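Local structure of member of s1p family of ribosomal proteins (Pyrococcus furiosus, 5YH1) at residues 71-74 / 75-79; 48-51 / 52-56; 29-32 / 33-36; 182-186 / 187-191; 283-286 / 287-290. The protein is probably an exonuclease of the DHH family, the chain here being the manganese-binding DHH part of a longer, zinc-finger- and S1-containing protein. All blocks are in the same frame, centred on the assembly; numbering follows the deposited sequence.

Interaction 1: residues 71-74 / 75-79; sequences AGVA and LETAI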
loop_
_atom_site.group_PDB
_atom_site.type_symbol
_atom_site.label_atom_id
_atom_site.label_comp_id
_atom_site.label_asym_id
_atom_site.label_seq_id
_atom_site.Cartn_x
_atom_site.Cartn_y
_atom_site.Cartn_z
ATOM N N ALA A 71 -22.030 -13.144 -1.891
ATOM C CA ALA A 71 -21.758 -14.395 -2.599
ATOM C C ALA A 71 -20.585 -15.134 -1.976
ATOM O O ALA A 71 -20.666 -16.330 -1.695
ATOM C CB ALA A 71 -21.482 -14.112 -4.065
ATOM N N GLY A 72 -19.497 -14.415 -1.733
ATOM C CA GLY A 72 -18.324 -15.024 -1.127
ATOM C C GLY A 72 -18.601 -15.586 0.246
ATOM O O GLY A 72 -18.158 -16.701 0.575
ATOM N N VAL A 73 -19.342 -14.829 1.056
ATOM C CA VAL A 73 -19.622 -15.258 2.428
ATOM C C VAL A 73 -20.612 -16.425 2.442
ATOM O O VAL A 73 -20.490 -17.327 3.267
ATOM C CB VAL A 73 -20.101 -14.082 3.321
ATOM C CG1 VAL A 73 -20.519 -14.577 4.699
ATOM C CG2 VAL A 73 -18.992 -13.059 3.453
ATOM N N ALA A 74 -21.571 -16.420 1.524
ATOM C CA ALA A 74 -22.462 -17.581 1.352
ATOM C C ALA A 74 -21.650 -18.867 1.164
ATOM O O ALA A 74 -21.861 -19.859 1.863
ATOM C CB ALA A 74 -23.399 -17.370 0.170
ATOM N N LEU A 75 -20.701 -18.833 0.231
ATOM C CA LEU A 75 -19.883 -20.014 -0.065
ATOM C C LEU A 75 -18.988 -20.405 1.108
ATOM O O LEU A 75 -18.886 -21.586 1.452
ATOM C CB LEU A 75 -19.064 -19.786 -1.338
ATOM C CG LEU A 75 -19.966 -19.681 -2.570
ATOM C CD1 LEU A 75 -19.255 -19.003 -3.729
ATOM C CD2 LEU A 75 -20.491 -21.051 -2.979
ATOM N N GLU A 76 -18.367 -19.414 1.743
ATOM C CA GLU A 76 -17.527 -19.654 2.922
ATOM C C GLU A 76 -18.312 -20.331 4.050
ATOM O O GLU A 76 -17.806 -21.240 4.731
ATOM C CB GLU A 76 -16.889 -18.328 3.407
ATOM C CG GLU A 76 -16.158 -18.419 4.740
ATOM C CD GLU A 76 -15.362 -17.165 5.113
ATOM O OE1 GLU A 76 -14.963 -17.060 6.285
ATOM O OE2 GLU A 76 -15.103 -16.291 4.265
ATOM N N THR A 77 -19.552 -19.887 4.248
ATOM C CA THR A 77 -20.398 -20.399 5.320
ATOM C C THR A 77 -20.714 -21.891 5.133
ATOM O O THR A 77 -20.805 -22.630 6.104
ATOM C CB THR A 77 -21.693 -19.566 5.418
ATOM O OG1 THR A 77 -21.348 -18.198 5.643
ATOM C CG2 THR A 77 -22.588 -20.045 6.554
ATOM N N ALA A 78 -20.859 -22.329 3.886
ATOM C CA ALA A 78 -21.063 -23.748 3.560
ATOM C C ALA A 78 -19.762 -24.566 3.628
ATOM O O ALA A 78 -19.755 -25.713 4.062
ATOM C CB ALA A 78 -21.666 -23.866 2.169
ATOM N N ILE A 79 -18.663 -23.970 3.179
ATOM C CA ILE A 79 -17.381 -24.670 3.063
ATOM C C ILE A 79 -16.703 -24.928 4.412
ATOM O O ILE A 79 -16.259 -26.049 4.680
ATOM C CB ILE A 79 -16.429 -23.889 2.125
ATOM C CG1 ILE A 79 -16.943 -23.980 0.693
ATOM C CG2 ILE A 79 -15.002 -24.433 2.196
ATOM C CD1 ILE A 79 -16.415 -22.907 -0.226
#
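Thr77 grips the carbonyl of Val73, one turn back in the same helix, with two bonds. Thr77 N donates to Val73 O at 2.9 Å. Thr77 OG1 donates to Val73 O at 2.7 Å, standing 36° out of the carbonyl plane. The two donors arrive from opposite faces of that plane, so the hydroxyl adds to the helical bond without displacing it. The first torsion of Thr77 sets OG1 beside the backbone N (chi1 -58°), folded back along the helix. The main chain carries the other polar contacts, Leu75 N to Ala71 O at 3.2 Å and Glu76 N to Gly72 O at 3.0 Å; Ala78 N to Ala74 O is weak. All of this belongs to helix 66-86, which follows the first strand of the parallel sheet of the DHH domain and carries the manganese ligand Asp67 in its first turn. Van der Waals contact adds a little: Val73 CG1 rests 3.8 Å from Thr77 OG1, and Leu75 CG sits 3.5 Å from Ala71 O. Ala71 and Leu75 both pack on Val136 of strand 132-136 and on Ala203 of helix 199-210. From another side of the helix, the carboxylate of Glu76 forms salt bridges with Arg99 and Arg273.

Interaction 2: residues 48-51 / 52-56; sequences IRRA and IFEGR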
loop_
_atom_site.group_PDB
_atom_site.type_symbol
_atom_site.label_atom_id
_atom_site.label_comp_id
_atom_site.label_asym_id
_atom_site.label_seq_id
_atom_site.Cartn_x
_atom_site.Cartn_y
_atom_site.Cartn_z
ATOM N N ILE A 48 -15.966 -28.250 -5.570
ATOM C CA ILE A 48 -15.640 -27.616 -4.297
ATOM C C ILE A 48 -15.610 -28.659 -3.180
ATOM O O ILE A 48 -14.643 -28.719 -2.406
ATOM C CB ILE A 48 -16.580 -26.423 -4.005
ATOM C CG1 ILE A 48 -16.241 -25.274 -4.960
ATOM C CG2 ILE A 48 -16.452 -25.945 -2.568
ATOM C CD1 ILE A 48 -17.294 -24.195 -5.058
ATOM N N ARG A 49 -16.640 -29.502 -3.122
ATOM C CA ARG A 49 -16.714 -30.562 -2.106
ATOM C C ARG A 49 -15.532 -31.532 -2.214
ATOM O O ARG A 49 -15.000 -31.982 -1.208
ATOM C CB ARG A 49 -18.037 -31.339 -2.224
ATOM C CG ARG A 49 -19.273 -30.583 -1.752
ATOM C CD ARG A 49 -20.550 -31.282 -2.210
ATOM N NE ARG A 49 -20.609 -32.673 -1.743
ATOM C CZ ARG A 49 -20.920 -33.043 -0.502
ATOM N NH1 ARG A 49 -21.227 -32.154 0.424
ATOM N NH2 ARG A 49 -20.928 -34.322 -0.182
ATOM N N ARG A 50 -15.123 -31.846 -3.436
ATOM C CA ARG A 50 -14.019 -32.780 -3.645
ATOM C C ARG A 50 -12.700 -32.212 -3.117
ATOM O O ARG A 50 -11.956 -32.909 -2.412
ATOM C CB ARG A 50 -13.889 -33.155 -5.121
ATOM C CG ARG A 50 -13.155 -34.467 -5.319
ATOM C CD ARG A 50 -12.985 -34.830 -6.785
ATOM N NE ARG A 50 -12.531 -36.218 -6.920
ATOM C CZ ARG A 50 -11.292 -36.648 -6.663
ATOM N NH1 ARG A 50 -10.348 -35.799 -6.252
ATOM N NH2 ARG A 50 -10.993 -37.940 -6.814
ATOM N N ALA A 51 -12.422 -30.950 -3.443
ATOM C CA ALA A 51 -11.263 -30.251 -2.888
ATOM C C ALA A 51 -11.256 -30.322 -1.363
ATOM O O ALA A 51 -10.228 -30.624 -0.758
ATOM C CB ALA A 51 -11.238 -28.805 -3.349
ATOM N N ILE A 52 -12.413 -30.076 -0.748
ATOM C CA ILE A 52 -12.544 -30.123 0.710
ATOM C C ILE A 52 -12.222 -31.506 1.265
ATOM O O ILE A 52 -11.496 -31.638 2.256
ATOM C CB ILE A 52 -13.972 -29.750 1.170
ATOM C CG1 ILE A 52 -14.272 -28.279 0.875
ATOM C CG2 ILE A 52 -14.149 -30.020 2.665
ATOM C CD1 ILE A 52 -15.740 -27.929 0.993
ATOM N N PHE A 53 -12.782 -32.532 0.645
ATOM C CA PHE A 53 -12.635 -33.884 1.162
ATOM C C PHE A 53 -11.215 -34.429 0.967
ATOM O O PHE A 53 -10.773 -35.259 1.747
ATOM C CB PHE A 53 -13.688 -34.828 0.555
ATOM C CG PHE A 53 -15.112 -34.503 0.948
ATOM C CD1 PHE A 53 -15.434 -34.109 2.241
ATOM C CD2 PHE A 53 -16.139 -34.633 0.028
ATOM C CE1 PHE A 53 -16.744 -33.821 2.592
ATOM C CE2 PHE A 53 -17.454 -34.350 0.378
ATOM C CZ PHE A 53 -17.756 -33.946 1.660
ATOM N N GLU A 54 -10.498 -33.957 -0.051
ATOM C CA GLU A 54 -9.113 -34.380 -0.239
ATOM C C GLU A 54 -8.116 -33.518 0.535
ATOM O O GLU A 54 -6.927 -33.777 0.497
ATOM C CB GLU A 54 -8.743 -34.452 -1.723
ATOM C CG GLU A 54 -8.584 -33.125 -2.425
ATOM C CD GLU A 54 -8.291 -33.283 -3.904
ATOM O OE1 GLU A 54 -8.760 -32.454 -4.703
ATOM O OE2 GLU A 54 -7.581 -34.227 -4.282
ATOM N N GLY A 55 -8.594 -32.512 1.253
ATOM C CA GLY A 55 -7.708 -31.640 2.026
ATOM C C GLY A 55 -6.938 -30.659 1.166
ATOM O O GLY A 55 -5.882 -30.174 1.562
ATOM N N ARG A 56 -7.471 -30.363 -0.011
ATOM C CA ARG A 56 -6.877 -29.387 -0.913
ATOM C C ARG A 56 -7.334 -27.985 -0.512
ATOM O O ARG A 56 -8.515 -27.788 -0.216
ATOM C CB ARG A 56 -7.309 -29.680 -2.348
ATOM C CG ARG A 56 -6.739 -28.714 -3.376
ATOM C CD ARG A 56 -7.262 -29.005 -4.773
ATOM N NE ARG A 56 -6.970 -30.375 -5.197
ATOM C CZ ARG A 56 -5.876 -30.770 -5.857
ATOM N NH1 ARG A 56 -4.917 -29.919 -6.209
ATOM N NH2 ARG A 56 -5.744 -32.050 -6.181
#
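Arg49 and Phe53 run side by side in the same direction, and the phenyl ring brings its edge to the guanidinium: Phe53 CE2 sits over one face, 3.5 Å from Arg49 NH2, with the planes 83° apart. Arg49 bends at its third torsion (chi3 57°), which curls the guanidinium back to the ring, while its nitrogens donate to the carbonyls of Ala20, Arg19 and Ile210. The closely packed side of the turn is apolar. Ile48 CG2 meets Ile52 CD1 at 4.1 Å, and both isoleucines press on Ile58 of the sheet and on Ile79 of helix 66-86. Here helix 32-53 ends in a Schellman motif: Gly55 takes a positive phi, and Arg56 N closes on Ala51 O at 2.9 Å. Ala51 CB also touches Arg56 CB, at 4.1 Å. The charged side, partly exposed, is looser across the contact: Arg50 NH1 to Glu54 OE2 is a long salt bridge of 3.7 Å, and the stronger partners of Arg50 are Asp17 and Glu13 on helix 2-20. Within the later segment, though, Arg56 NE holds Glu54 OE1 firmly, in a nearly straight bond of 2.8 Å and 173°, the donor coming from above the carboxylate plane.

Interaction 3: residues 29-32 / 33-36; sequences VKSE and VLEA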
loop_
_atom_site.group_PDB
_atom_site.type_symbol
_atom_site.label_atom_id
_atom_site.label_comp_id
_atom_site.label_asym_id
_atom_site.label_seq_id
_atom_site.Cartn_x
_atom_site.Cartn_y
_atom_site.Cartn_z
ATOM N N VAL A 29 -36.204 -20.841 -4.899
ATOM C CA VAL A 29 -37.206 -20.110 -5.659
ATOM C C VAL A 29 -37.490 -20.874 -6.950
ATOM O O VAL A 29 -36.707 -21.753 -7.322
ATOM C CB VAL A 29 -36.689 -18.710 -6.044
ATOM C CG1 VAL A 29 -36.328 -17.910 -4.799
ATOM C CG2 VAL A 29 -35.484 -18.810 -6.972
ATOM N N LYS A 30 -38.580 -20.518 -7.637
ATOM C CA LYS A 30 -38.877 -21.050 -8.971
ATOM C C LYS A 30 -38.146 -20.228 -10.015
ATOM O O LYS A 30 -38.196 -18.998 -9.985
ATOM C CB LYS A 30 -40.384 -21.010 -9.292
ATOM C CG LYS A 30 -41.308 -21.472 -8.169
ATOM C CD LYS A 30 -42.451 -22.345 -8.691
ATOM C CE LYS A 30 -43.693 -22.280 -7.805
ATOM N NZ LYS A 30 -44.608 -21.174 -8.211
ATOM N N SER A 31 -37.493 -20.904 -10.958
ATOM C CA SER A 31 -36.671 -20.232 -11.953
ATOM C C SER A 31 -36.258 -21.203 -13.055
ATOM O O SER A 31 -35.558 -22.179 -12.791
ATOM C CB SER A 31 -35.396 -19.676 -11.294
ATOM O OG SER A 31 -34.500 -19.142 -12.261
ATOM N N GLU A 32 -36.676 -20.929 -14.283
ATOM C CA GLU A 32 -36.245 -21.732 -15.423
ATOM C C GLU A 32 -34.749 -21.547 -15.694
ATOM O O GLU A 32 -34.074 -22.467 -16.162
ATOM C CB GLU A 32 -37.071 -21.383 -16.665
ATOM C CG GLU A 32 -38.490 -21.935 -16.612
ATOM C CD GLU A 32 -38.516 -23.455 -16.672
ATOM O OE1 GLU A 32 -38.211 -24.014 -17.751
ATOM O OE2 GLU A 32 -38.828 -24.090 -15.637
ATOM N N VAL A 33 -34.237 -20.359 -15.390
ATOM C CA VAL A 33 -32.811 -20.077 -15.545
ATOM C C VAL A 33 -31.986 -20.977 -14.619
ATOM O O VAL A 33 -31.072 -21.657 -15.072
ATOM C CB VAL A 33 -32.502 -18.588 -15.331
ATOM C CG1 VAL A 33 -30.999 -18.335 -15.358
ATOM C CG2 VAL A 33 -33.185 -17.770 -16.422
ATOM N N LEU A 34 -32.335 -21.023 -13.340
ATOM C CA LEU A 34 -31.625 -21.895 -12.411
ATOM C C LEU A 34 -31.727 -23.355 -12.833
ATOM O O LEU A 34 -30.723 -24.080 -12.789
ATOM C CB LEU A 34 -32.135 -21.731 -10.991
ATOM C CG LEU A 34 -31.696 -20.439 -10.301
ATOM C CD1 LEU A 34 -32.424 -20.277 -8.983
ATOM C CD2 LEU A 34 -30.183 -20.409 -10.082
ATOM N N GLU A 35 -32.924 -23.785 -13.250
ATOM C CA GLU A 35 -33.119 -25.165 -13.713
ATOM C C GLU A 35 -32.176 -25.482 -14.858
ATOM O O GLU A 35 -31.554 -26.524 -14.863
ATOM C CB GLU A 35 -34.569 -25.438 -14.147
ATOM C CG GLU A 35 -35.567 -25.487 -13.003
ATOM C CD GLU A 35 -35.265 -26.557 -11.963
ATOM O OE1 GLU A 35 -34.617 -27.575 -12.291
ATOM O OE2 GLU A 35 -35.692 -26.384 -10.803
ATOM N N ALA A 36 -32.067 -24.577 -15.816
ATOM C CA ALA A 36 -31.151 -24.761 -16.933
ATOM C C ALA A 36 -29.664 -24.778 -16.478
ATOM O O ALA A 36 -28.832 -25.438 -17.099
ATOM C CB ALA A 36 -31.395 -23.687 -17.992
HETATM O O HOH W 1 -37.732 -23.751 -10.582
#
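The N-cap of helix 32-53 is formed by Ser31, whose OG accepts from Leu34 N at 3.1 Å along an almost straight line, 174° at the hydrogen. Its chi1 of 174° swings OG away from its own backbone N and toward the first turn, where Leu34 offers an N-H with no carbonyl of a preceding helical turn to bond to. The same hydroxyl is hydrogen-bonded to Glu235 of helix 234-245, so one oxygen joins the start of one helix to another. The backbone takes over directly: Ser31 O receives Glu35 N at 3.1 Å, and Glu32 O receives Ala36 N at 2.9 Å. With an alanine here, Leu34 N is likely to lose its side-chain acceptor and Glu235 this hydrogen bond. Beneath the cap lies an apolar patch. Leu34 CD1 reaches Ser31 CB at 3.8 Å and Val29 CG2 at 3.9 Å, and both Val29 and Leu34 pack against Tyr239. On the solvent side a water accepts from Ser31 N at 2.9 Å and gives a weak bond to Glu35 OE2. Glu35 CG lies 3.3 Å from Ser31 O before the carboxylate leads off toward the water. Two acidic side chains, Glu32 and Glu35, thus stand on the first turn, where the helix dipole would be expected to favour negative charge. A serine hydroxyl taking the amide three residues on is the classic helix N-cap.

Interaction 4: residues 182-186 / 187-191; sequences DVHVN and PHHVK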
loop_
_atom_site.group_PDB
_atom_site.type_symbol
_atom_site.label_atom_id
_atom_site.label_comp_id
_atom_site.label_asym_id
_atom_site.label_seq_id
_atom_site.Cartn_x
_atom_site.Cartn_y
_atom_site.Cartn_z
ATOM N N ASP A 182 -12.824 -24.549 -15.730
ATOM C CA ASP A 182 -13.361 -25.905 -15.653
ATOM C C ASP A 182 -14.883 -25.966 -15.502
ATOM O O ASP A 182 -15.521 -26.901 -15.983
ATOM C CB ASP A 182 -12.679 -26.654 -14.506
ATOM C CG ASP A 182 -11.176 -26.816 -14.741
ATOM O OD1 ASP A 182 -10.806 -27.844 -15.325
ATOM O OD2 ASP A 182 -10.383 -25.900 -14.413
ATOM N N VAL A 183 -15.460 -25.002 -14.798
ATOM C CA VAL A 183 -16.913 -24.838 -14.802
ATOM C C VAL A 183 -17.259 -23.368 -14.612
ATOM O O VAL A 183 -16.690 -22.685 -13.745
ATOM C CB VAL A 183 -17.622 -25.712 -13.750
ATOM C CG1 VAL A 183 -17.249 -25.299 -12.339
ATOM C CG2 VAL A 183 -19.138 -25.650 -13.938
ATOM N N HIS A 184 -18.176 -22.891 -15.451
ATOM C CA HIS A 184 -18.604 -21.509 -15.446
ATOM C C HIS A 184 -20.121 -21.467 -15.233
ATOM O O HIS A 184 -20.886 -21.871 -16.108
ATOM C CB HIS A 184 -18.181 -20.859 -16.757
ATOM C CG HIS A 184 -18.403 -19.382 -16.809
ATOM N ND1 HIS A 184 -18.123 -18.635 -17.930
ATOM C CD2 HIS A 184 -18.914 -18.521 -15.901
ATOM C CE1 HIS A 184 -18.427 -17.369 -17.703
ATOM N NE2 HIS A 184 -18.918 -17.276 -16.481
ATOM N N VAL A 185 -20.535 -21.032 -14.041
ATOM C CA VAL A 185 -21.943 -20.851 -13.699
ATOM C C VAL A 185 -22.297 -19.396 -13.975
ATOM O O VAL A 185 -21.804 -18.484 -13.296
ATOM C CB VAL A 185 -22.216 -21.180 -12.220
ATOM C CG1 VAL A 185 -23.674 -20.920 -11.868
ATOM C CG2 VAL A 185 -21.846 -22.628 -11.913
ATOM N N ASN A 186 -23.130 -19.183 -14.987
ATOM C CA ASN A 186 -23.489 -17.840 -15.437
ATOM C C ASN A 186 -24.824 -17.883 -16.209
ATOM O O ASN A 186 -24.951 -18.628 -17.192
ATOM C CB ASN A 186 -22.362 -17.269 -16.301
ATOM C CG ASN A 186 -22.555 -15.801 -16.651
ATOM O OD1 ASN A 186 -23.673 -15.327 -16.833
ATOM N ND2 ASN A 186 -21.445 -15.073 -16.767
ATOM N N PRO A 187 -25.820 -17.093 -15.766
ATOM C CA PRO A 187 -27.134 -17.084 -16.427
ATOM C C PRO A 187 -27.100 -16.729 -17.920
ATOM O O PRO A 187 -27.985 -17.146 -18.667
ATOM C CB PRO A 187 -27.912 -16.011 -15.648
ATOM C CG PRO A 187 -26.858 -15.164 -14.997
ATOM C CD PRO A 187 -25.776 -16.133 -14.648
ATOM N N HIS A 188 -26.094 -15.964 -18.344
ATOM C CA HIS A 188 -25.968 -15.557 -19.744
ATOM C C HIS A 188 -25.810 -16.734 -20.721
ATOM O O HIS A 188 -26.068 -16.578 -21.895
ATOM C CB HIS A 188 -24.785 -14.599 -19.920
ATOM C CG HIS A 188 -25.010 -13.236 -19.341
ATOM N ND1 HIS A 188 -25.484 -12.182 -20.093
ATOM C CD2 HIS A 188 -24.804 -12.743 -18.095
ATOM C CE1 HIS A 188 -25.571 -11.102 -19.336
ATOM N NE2 HIS A 188 -25.166 -11.417 -18.118
ATOM N N HIS A 189 -25.354 -17.887 -20.240
ATOM C CA HIS A 189 -25.208 -19.077 -21.077
ATOM C C HIS A 189 -26.559 -19.648 -21.492
ATOM O O HIS A 189 -26.698 -20.167 -22.591
ATOM C CB HIS A 189 -24.434 -20.183 -20.353
ATOM C CG HIS A 189 -22.962 -19.940 -20.274
ATOM N ND1 HIS A 189 -22.341 -19.551 -19.112
ATOM C CD2 HIS A 189 -21.988 -20.033 -21.210
ATOM C CE1 HIS A 189 -21.044 -19.410 -19.335
ATOM N NE2 HIS A 189 -20.806 -19.697 -20.601
ATOM N N VAL A 190 -27.536 -19.576 -20.593
ATOM C CA VAL A 190 -28.846 -20.164 -20.836
ATOM C C VAL A 190 -29.901 -19.127 -21.200
ATOM O O VAL A 190 -30.967 -19.486 -21.673
ATOM C CB VAL A 190 -29.318 -21.002 -19.628
ATOM C CG1 VAL A 190 -28.291 -22.084 -19.323
ATOM C CG2 VAL A 190 -29.570 -20.129 -18.403
ATOM N N LYS A 191 -29.595 -17.853 -20.978
ATOM C CA LYS A 191 -30.499 -16.755 -21.296
ATOM C C LYS A 191 -29.687 -15.479 -21.410
ATOM O O LYS A 191 -29.382 -14.839 -20.407
ATOM C CB LYS A 191 -31.563 -16.611 -20.200
ATOM C CG LYS A 191 -32.737 -15.712 -20.560
ATOM C CD LYS A 191 -33.523 -15.330 -19.312
ATOM C CE LYS A 191 -35.027 -15.320 -19.525
ATOM N NZ LYS A 191 -35.415 -14.442 -20.661
#
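With chi1 -172° the Asn186 side chain turns its amide forward along the chain, and OD1 accepts from His188 N at 2.9 Å, the donor tilted 30° from the carbonyl plane. Asn186 OD1 also lies near the plane of the His188 ring at its edge, 3.1 Å from CD2. The same first torsion in His184 presents a ring face to His189, whose CE1 stands over it, 3.3 Å from His184 ND1. The pair is T-shaped: centroids are 4.8 Å apart, planes at 87°. Asp178 takes a hydrogen bond from each ring, His184 ND1 to one carboxylate oxygen and His189 NE2 to the other, which fixes both imidazoles. Asn186 O receives His189 N at 3.2 Å and, more weakly, His189 ND1 at 3.4 Å. Asn186 ND2 donates to the carbonyl of His164, next to the manganese ligand His163. Replacing Asn186 by an alanine would probably leave His188 N and the His164 carbonyl without these mates and free the turn to shift. Pro187 leads the chain into a helix-like turn, Pro187 O receiving Val190 N and Lys191 N. The Asn186 OD1 to His188 N bond makes an Asx turn at the C-terminal end of edge strand 183-185, beside the DHH metal site.

Interaction 5: residues 283-286 / 287-290; sequences TGNL and QRHR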
loop_
_atom_site.group_PDB
_atom_site.type_symbol
_atom_site.label_atom_id
_atom_site.label_comp_id
_atom_site.label_asym_id
_atom_site.label_seq_id
_atom_site.Cartn_x
_atom_site.Cartn_y
_atom_site.Cartn_z
ATOM N N THR A 283 -24.799 -14.852 11.904
ATOM C CA THR A 283 -24.480 -15.346 13.231
ATOM C C THR A 283 -25.746 -15.212 14.072
ATOM O O THR A 283 -26.701 -14.519 13.700
ATOM C CB THR A 283 -23.344 -14.529 13.894
ATOM O OG1 THR A 283 -23.825 -13.239 14.278
ATOM C CG2 THR A 283 -22.171 -14.345 12.953
ATOM N N GLY A 284 -25.756 -15.849 15.225
ATOM C CA GLY A 284 -26.863 -15.663 16.144
ATOM C C GLY A 284 -26.783 -14.385 16.958
ATOM O O GLY A 284 -27.624 -14.159 17.820
ATOM N N ASN A 285 -25.793 -13.533 16.699
ATOM C CA ASN A 285 -25.601 -12.333 17.510
ATOM C C ASN A 285 -26.386 -11.133 16.976
ATOM O O ASN A 285 -25.820 -10.212 16.380
ATOM C CB ASN A 285 -24.113 -12.013 17.625
ATOM C CG ASN A 285 -23.814 -11.052 18.757
ATOM O OD1 ASN A 285 -24.680 -10.283 19.196
ATOM N ND2 ASN A 285 -22.580 -11.084 19.237
ATOM N N LEU A 286 -27.696 -11.144 17.224
ATOM C CA LEU A 286 -28.602 -10.106 16.719
ATOM C C LEU A 286 -28.242 -8.701 17.220
ATOM O O LEU A 286 -28.386 -7.711 16.488
ATOM C CB LEU A 286 -30.054 -10.440 17.091
ATOM C CG LEU A 286 -31.121 -9.389 16.735
ATOM C CD1 LEU A 286 -31.232 -9.212 15.222
ATOM C CD2 LEU A 286 -32.477 -9.750 17.344
ATOM N N GLN A 287 -27.781 -8.621 18.461
ATOM C CA GLN A 287 -27.439 -7.339 19.075
ATOM C C GLN A 287 -26.258 -6.661 18.355
ATOM O O GLN A 287 -26.311 -5.473 18.059
ATOM C CB GLN A 287 -27.127 -7.524 20.564
ATOM C CG GLN A 287 -27.333 -6.267 21.401
ATOM C CD GLN A 287 -26.529 -6.268 22.698
ATOM O OE1 GLN A 287 -25.924 -7.275 23.079
ATOM N NE2 GLN A 287 -26.524 -5.130 23.387
ATOM N N ARG A 288 -25.203 -7.418 18.066
ATOM C CA ARG A 288 -24.063 -6.867 17.328
ATOM C C ARG A 288 -24.464 -6.420 15.918
ATOM O O ARG A 288 -24.014 -5.372 15.447
ATOM C CB ARG A 288 -22.911 -7.870 17.258
ATOM C CG ARG A 288 -21.687 -7.338 16.524
ATOM C CD ARG A 288 -20.499 -8.253 16.718
ATOM N NE ARG A 288 -20.122 -8.329 18.123
ATOM C CZ ARG A 288 -19.312 -9.243 18.639
ATOM N NH1 ARG A 288 -18.756 -10.160 17.869
ATOM N NH2 ARG A 288 -19.038 -9.225 19.931
ATOM N N HIS A 289 -25.313 -7.205 15.255
ATOM C CA HIS A 289 -25.810 -6.819 13.946
ATOM C C HIS A 289 -26.514 -5.469 14.038
ATOM O O HIS A 289 -26.265 -4.570 13.233
ATOM C CB HIS A 289 -26.757 -7.885 13.371
ATOM C CG HIS A 289 -27.603 -7.388 12.250
ATOM N ND1 HIS A 289 -27.209 -7.452 10.932
ATOM C CD2 HIS A 289 -28.821 -6.794 12.251
ATOM C CE1 HIS A 289 -28.146 -6.922 10.167
ATOM N NE2 HIS A 289 -29.138 -6.517 10.941
ATOM N N ARG A 290 -27.400 -5.333 15.017
ATOM C CA ARG A 290 -28.144 -4.083 15.206
ATOM C C ARG A 290 -27.235 -2.910 15.521
ATOM O O ARG A 290 -27.376 -1.848 14.936
ATOM C CB ARG A 290 -29.191 -4.224 16.309
ATOM C CG ARG A 290 -30.485 -4.811 15.801
ATOM C CD ARG A 290 -31.382 -5.270 16.933
ATOM N NE ARG A 290 -32.695 -5.633 16.411
ATOM C CZ ARG A 290 -33.623 -6.315 17.078
ATOM N NH1 ARG A 290 -33.402 -6.742 18.318
ATOM N NH2 ARG A 290 -34.786 -6.576 16.487
#
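Leu286 lays its CD2 methyl over one face of the Arg290 guanidinium, off-centre toward the rim and 3.3 Å from Arg290 NH1. Leu286 CD1 stays near Arg290 NE, at 4.0 Å, so both branches of the leucine lie against the guanidinium end. The long arm of Arg290, extended from CG to NE, passes alongside Leu286 O, which in turn accepts Arg290 N at 3.0 Å. A second overlap involves the cap. Asn285 ND2 sits over the centre of the Arg288 guanidinium, 3.8 Å from Arg288 CZ, with amide and guanidinium planes 42° apart. Its other atom does the capping: Asn285 OD1 accepts from Arg288 N at 3.1 Å, the donor standing 56° out of the amide plane. With chi1 near -163°, the amide is turned toward the first turn of the helix, making both contacts possible. Asn285 O also receives His289 N, at 3.3 Å. Just ahead, Thr283 OG1 accepts from Asn285 N at 3.1 Å, an ST turn that leads the chain into the N-cap. In the assembly Arg288 NE donates to the carbonyl of Ala153 of the second subunit, whose Tyr154 packs on the same arginine. This cap opens helix 286-311 after the loop that follows the short helix 276-279: Thr283 OG1 and His289 ND1 are hydrogen-bonded to Glu278 of that helix, and Leu286 and His289 pack on Leu281 in the loop.

Interactions 2 and 3 lie at opposite ends of helix 32-53, their centres about 27 Å apart. Interaction 2 touches interaction 1 through Ile79: its CG2 meets Ile52 CD1 at 3.8 Å and its CD1 meets Ile48 CG2 at 3.8 Å. At the other end of the helix, interaction 3 packs on interaction 4, Ala36 CB meeting Val190 CG1 at 3.7 Å and Val33 CG1 meeting Pro187 CB at 3.9 Å. Two contacts come near the metal site: the side chain of Ala71 in interaction 1 is about 8 Å from the manganese ion, and that of Pro187 in interaction 4 about 10 Å. Interaction 5 is away from the metal site, its centre about 18 Å from that of interaction 1.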